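Local coordinates for protein NtrC family transcriptional regulator (Clostridium acetobutylicum ATCC 824, PDB 2Q5C) that is the N-terminal, PrpR_N-type part of a probable sigma54-dependent transcriptional activator that as a whole probably binds ATP and specific DNA sequences, at residues Lys22-Glu26 and Lys27-Pro31; Ala176-Glu179 and Ala180-Ile184. One frame throughout, in Å; residues are numbered along the deposited sequence. Where two conformers were deposited one is given.

Contact 1 (Lys22-Glu26 and Lys27-Pro31); sequences KLALE and KNFIP. With SO4 (sulfate ion), chain G.
The methyl group of Ala-24 sits over one face of the Phe-29 ring, its CB 3.7 Å from the ring centroid and 19° off the ring normal, a CH-pi contact displaced toward the rim. Phe-29 can fold back this way because its CG lies between the backbone N and the carbonyl carbon (chi1 65°). Ala-24 CB also packs on Pro-31 CD at 3.8 Å; a residue as small as alanine lets ring and proline approach the helix closely. Backbone bonds finish the turn. Lys-27 N donates to Leu-23 O at 3.0 Å, and Phe-29 N reaches Ala-24 O at 3.1 Å, after Asn-28, with positive phi, has turned the chain out of the helix. At the surface, the long side chains of Glu-26 and Lys-27 run side by side. In the given conformer of Glu-26, one of two, a salt bridge joins Lys-27 NZ to Glu-26 OE2 at 2.9 Å, on the anti side and 22° out of the carboxylate plane; there OE2 also pairs with Arg-174. Lys-27 NZ and Arg-174 both bind a sulfate, NZ at 3.2 Å from its O4. This is the helix-to-strand turn of a beta-alpha-beta unit, between helix 14-27 and strand 30-35.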
loop_
_atom_site.group_PDB
_atom_site.type_symbol
_atom_site.label_atom_id
_atom_site.label_comp_id
_atom_site.label_asym_id
_atom_site.label_seq_id
_atom_site.Cartn_x
_atom_site.Cartn_y
_atom_site.Cartn_z
ATOM N N LYS A 22 -17.226 -7.691 -2.643
ATOM C CA LYS A 22 -17.963 -7.789 -3.904
ATOM C C LYS A 22 -17.255 -8.717 -4.848
ATOM O O LYS A 22 -17.892 -9.550 -5.516
ATOM C CB LYS A 22 -18.161 -6.419 -4.552
ATOM C CG LYS A 22 -18.883 -5.448 -3.650
ATOM C CD LYS A 22 -18.882 -4.057 -4.267
ATOM C CE LYS A 22 -19.373 -3.023 -3.268
ATOM N NZ LYS A 22 -19.382 -1.672 -3.877
ATOM N N LEU A 23 -15.926 -8.622 -4.877
ATOM C CA LEU A 23 -15.155 -9.531 -5.720
ATOM C C LEU A 23 -15.206 -10.955 -5.200
ATOM O O LEU A 23 -15.179 -11.910 -5.977
ATOM C CB LEU A 23 -13.719 -9.049 -5.890
ATOM C CG LEU A 23 -13.542 -7.641 -6.473
ATOM C CD1 LEU A 23 -12.081 -7.254 -6.563
ATOM C CD2 LEU A 23 -14.187 -7.562 -7.855
ATOM N N ALA A 24 -15.322 -11.108 -3.886
ATOM C CA ALA A 24 -15.442 -12.443 -3.294
ATOM C C ALA A 24 -16.715 -13.197 -3.738
ATOM O O ALA A 24 -16.717 -14.414 -3.898
ATOM C CB ALA A 24 -15.357 -12.351 -1.784
ATOM N N LEU A 25 -17.806 -12.458 -3.976
ATOM C CA LEU A 25 -19.017 -13.065 -4.549
ATOM C C LEU A 25 -18.800 -13.592 -5.974
ATOM O O LEU A 25 -19.269 -14.677 -6.338
ATOM C CB LEU A 25 -20.165 -12.060 -4.581
ATOM C CG LEU A 25 -20.829 -11.537 -3.326
ATOM C CD1 LEU A 25 -22.012 -10.697 -3.770
ATOM C CD2 LEU A 25 -21.332 -12.715 -2.503
ATOM N N GLU A 26 -18.069 -12.810 -6.759
ATOM C CA GLU A 26 -17.792 -13.124 -8.151
ATOM C C GLU A 26 -16.827 -14.305 -8.293
ATOM O O GLU A 26 -16.884 -15.064 -9.271
ATOM C CB GLU A 26 -17.231 -11.872 -8.829
ATOM C CG GLU A 26 -16.838 -12.051 -10.274
ATOM C CD GLU A 26 -16.169 -10.825 -10.836
ATOM O OE1 GLU A 26 -16.567 -9.699 -10.446
ATOM O OE2 GLU A 26 -15.265 -10.990 -11.684
ATOM N N LYS A 27 -15.932 -14.455 -7.314
ATOM C CA LYS A 27 -14.929 -15.503 -7.342
ATOM C C LYS A 27 -15.160 -16.632 -6.322
ATOM O O LYS A 27 -14.321 -17.532 -6.183
ATOM C CB LYS A 27 -13.527 -14.886 -7.197
ATOM C CG LYS A 27 -13.220 -13.754 -8.195
ATOM C CD LYS A 27 -13.238 -14.205 -9.651
ATOM C CE LYS A 27 -12.883 -13.034 -10.588
ATOM N NZ LYS A 27 -13.396 -13.188 -11.993
ATOM N N ASN A 28 -16.304 -16.582 -5.642
ATOM C CA ASN A 28 -16.716 -17.618 -4.674
ATOM C C ASN A 28 -15.654 -17.952 -3.606
ATOM O O ASN A 28 -15.218 -19.090 -3.476
ATOM C CB ASN A 28 -17.243 -18.885 -5.399
ATOM C CG ASN A 28 -17.986 -19.853 -4.450
ATOM O OD1 ASN A 28 -18.676 -19.433 -3.508
ATOM N ND2 ASN A 28 -17.829 -21.154 -4.694
ATOM N N PHE A 29 -15.212 -16.945 -2.855
ATOM C CA PHE A 29 -14.416 -17.200 -1.649
ATOM C C PHE A 29 -14.988 -16.347 -0.524
ATOM O O PHE A 29 -15.730 -15.395 -0.782
ATOM C CB PHE A 29 -12.904 -16.947 -1.843
ATOM C CG PHE A 29 -12.552 -15.511 -2.123
ATOM C CD1 PHE A 29 -12.344 -14.628 -1.069
ATOM C CD2 PHE A 29 -12.429 -15.050 -3.436
ATOM C CE1 PHE A 29 -12.002 -13.289 -1.318
ATOM C CE2 PHE A 29 -12.094 -13.711 -3.700
ATOM C CZ PHE A 29 -11.883 -12.834 -2.646
ATOM N N ILE A 30 -14.674 -16.704 0.715
ATOM C CA ILE A 30 -15.128 -15.972 1.886
ATOM C C ILE A 30 -14.132 -14.857 2.113
ATOM O O ILE A 30 -12.954 -15.133 2.307
ATOM C CB ILE A 30 -15.188 -16.887 3.142
ATOM C CG1 ILE A 30 -16.112 -18.092 2.891
ATOM C CG2 ILE A 30 -15.617 -16.074 4.353
ATOM C CD1 ILE A 30 -15.907 -19.218 3.872
ATOM N N PRO A 31 -14.584 -13.594 2.133
ATOM C CA PRO A 31 -13.674 -12.486 2.401
ATOM C C PRO A 31 -13.523 -12.198 3.874
ATOM O O PRO A 31 -14.490 -12.273 4.651
ATOM C CB PRO A 31 -14.386 -11.303 1.753
ATOM C CG PRO A 31 -15.875 -11.619 1.947
ATOM C CD PRO A 31 -15.974 -13.120 1.893
HETATM S S SO4 G . -10.832 -10.670 -13.457
HETATM O O1 SO4 G . -9.462 -10.254 -13.751
HETATM O O2 SO4 G . -11.114 -10.572 -12.025
HETATM O O3 SO4 G . -11.738 -9.802 -14.209
HETATM O O4 SO4 G . -11.027 -12.064 -13.861
#

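Contact 2 (Ala176-Glu179 and Ala180-Ile184); sequences AIEE and ALNLI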
loop_
_atom_site.group_PDB
_atom_site.type_symbol
_atom_site.label_atom_id
_atom_site.label_comp_id
_atom_site.label_asym_id
_atom_site.label_seq_id
_atom_site.Cartn_x
_atom_site.Cartn_y
_atom_site.Cartn_z
ATOM N N ALA A 176 -4.458 -9.423 -7.905
ATOM C CA ALA A 176 -3.962 -10.040 -6.670
ATOM C C ALA A 176 -4.825 -11.225 -6.257
ATOM O O ALA A 176 -4.318 -12.241 -5.764
ATOM C CB ALA A 176 -3.872 -8.991 -5.543
ATOM N N ILE A 177 -6.132 -11.112 -6.456
ATOM C CA ILE A 177 -7.033 -12.223 -6.147
ATOM C C ILE A 177 -6.727 -13.405 -7.040
ATOM O O ILE A 177 -6.644 -14.530 -6.537
ATOM C CB ILE A 177 -8.513 -11.796 -6.242
ATOM C CG1 ILE A 177 -8.841 -10.860 -5.074
ATOM C CG2 ILE A 177 -9.452 -13.011 -6.253
ATOM C CD1 ILE A 177 -10.169 -10.134 -5.236
ATOM N N GLU A 178 -6.550 -13.147 -8.336
ATOM C CA GLU A 178 -6.169 -14.222 -9.263
ATOM C C GLU A 178 -4.891 -14.902 -8.800
ATOM O O GLU A 178 -4.809 -16.138 -8.777
ATOM C CB GLU A 178 -6.030 -13.692 -10.695
ATOM C CG GLU A 178 -5.990 -14.828 -11.766
ATOM C CD GLU A 178 -5.535 -14.374 -13.161
ATOM O OE1 GLU A 178 -5.270 -13.158 -13.390
ATOM O OE2 GLU A 178 -5.418 -15.269 -14.047
ATOM N N GLU A 179 -3.884 -14.123 -8.418
ATOM C CA GLU A 179 -2.625 -14.690 -7.958
ATOM C C GLU A 179 -2.839 -15.540 -6.709
ATOM O O GLU A 179 -2.315 -16.654 -6.593
ATOM C CB GLU A 179 -1.628 -13.575 -7.680
ATOM C CG GLU A 179 -0.265 -14.054 -7.293
ATOM C CD GLU A 179 0.680 -12.905 -7.035
ATOM O OE1 GLU A 179 0.409 -11.767 -7.507
ATOM O OE2 GLU A 179 1.686 -13.138 -6.342
ATOM N N ALA A 180 -3.645 -15.052 -5.773
ATOM C CA ALA A 180 -3.900 -15.776 -4.537
ATOM C C ALA A 180 -4.588 -17.080 -4.836
ATOM O O ALA A 180 -4.209 -18.117 -4.264
ATOM C CB ALA A 180 -4.817 -14.894 -3.594
ATOM N N LEU A 181 -5.609 -17.040 -5.684
ATOM C CA LEU A 181 -6.358 -18.270 -5.986
ATOM C C LEU A 181 -5.444 -19.296 -6.625
ATOM O O LEU A 181 -5.548 -20.495 -6.311
ATOM C CB LEU A 181 -7.572 -17.990 -6.849
ATOM C CG LEU A 181 -8.699 -17.226 -6.143
ATOM C CD1 LEU A 181 -9.688 -16.707 -7.163
ATOM C CD2 LEU A 181 -9.421 -18.078 -5.102
ATOM N N ASN A 182 -4.522 -18.838 -7.480
ATOM C CA ASN A 182 -3.575 -19.768 -8.113
ATOM C C ASN A 182 -2.624 -20.383 -7.099
ATOM O O ASN A 182 -2.345 -21.598 -7.144
ATOM C CB ASN A 182 -2.784 -19.057 -9.217
ATOM C CG ASN A 182 -3.633 -18.729 -10.426
ATOM O OD1 ASN A 182 -4.737 -19.247 -10.589
ATOM N ND2 ASN A 182 -3.109 -17.862 -11.300
ATOM N N LEU A 183 -2.138 -19.580 -6.166
ATOM C CA LEU A 183 -1.207 -20.033 -5.146
ATOM C C LEU A 183 -1.867 -21.032 -4.215
ATOM O O LEU A 183 -1.235 -22.025 -3.808
ATOM C CB LEU A 183 -0.691 -18.854 -4.317
ATOM C CG LEU A 183 0.758 -18.376 -4.334
ATOM C CD1 LEU A 183 1.497 -18.708 -5.647
ATOM C CD2 LEU A 183 0.841 -16.880 -4.001
ATOM N N ILE A 184 -3.129 -20.776 -3.868
ATOM C CA ILE A 184 -3.867 -21.687 -2.993
ATOM C C ILE A 184 -4.004 -23.045 -3.669
ATOM O O ILE A 184 -3.751 -24.082 -3.040
ATOM C CB ILE A 184 -5.242 -21.114 -2.587
ATOM C CG1 ILE A 184 -5.058 -19.886 -1.700
ATOM C CG2 ILE A 184 -6.084 -22.167 -1.826
ATOM C CD1 ILE A 184 -6.320 -18.963 -1.657
#
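Ile-177 and Leu-181 lie side by side one helical turn apart and point the same way, with Ile-177 CG2 3.8 Å from Leu-181 CD1. The isoleucine branch is placed for this by chi1 -71°, which sets CG2 anti to the backbone N while CG1 lies anti to the carbonyl carbon. Branched aliphatic chains suit this flank, where the helix is pressed against other apolar residues. Four successive i to i+4 hydrogen bonds carry the backbone through the segment. Leu-181 N meets Ile-177 O at 2.8 Å, nearly straight at the hydrogen (165°); Ala-180 N donates to Ala-176 O at 2.9 Å, Asn-182 N to Glu-178 O and Leu-183 N to Glu-179 O, both at 3.0 Å. The polar side chains of Glu-178 and Asn-182 stand on the solvent side; Glu-179 is exposed too, though it touches Ile-74. Ala-176 and Ala-180, in contrast, are buried, and their short side chains let the helix come close to the sheet. From helix 170-187, Ala-176 touches Ile-56 and Ile-76, Ala-180 touches Ile-7 and Ile-74, and Leu-181 reaches Ile-7, while Ile-177 meets Phe-29, near the start of strand 30-35. The helix thus packs across strands 6-11, 54-58 and 73-76 of the N-terminal parallel sheet.

Following strand 6-11, the chain runs through helix 14-27 and closes contact 1 as it turns into strand 30-35, an outermost strand of the first parallel sheet. It completes that sheet, builds a second one with the same 2-1-3-4 strand order, and returns to the first in helix 170-187, where contact 2 spans consecutive turns. The two contacts are therefore in series, neither enclosing nor crossing the other, yet their centres are only about 12 Å apart. They meet by apolar packing: Leu-23 CD1 lies 3.7 Å from Ile-177 CD1, and Phe-29 CE2 is equally far from Ile-177 CG2. This joins the C-terminal helix to the first beta-alpha-beta unit.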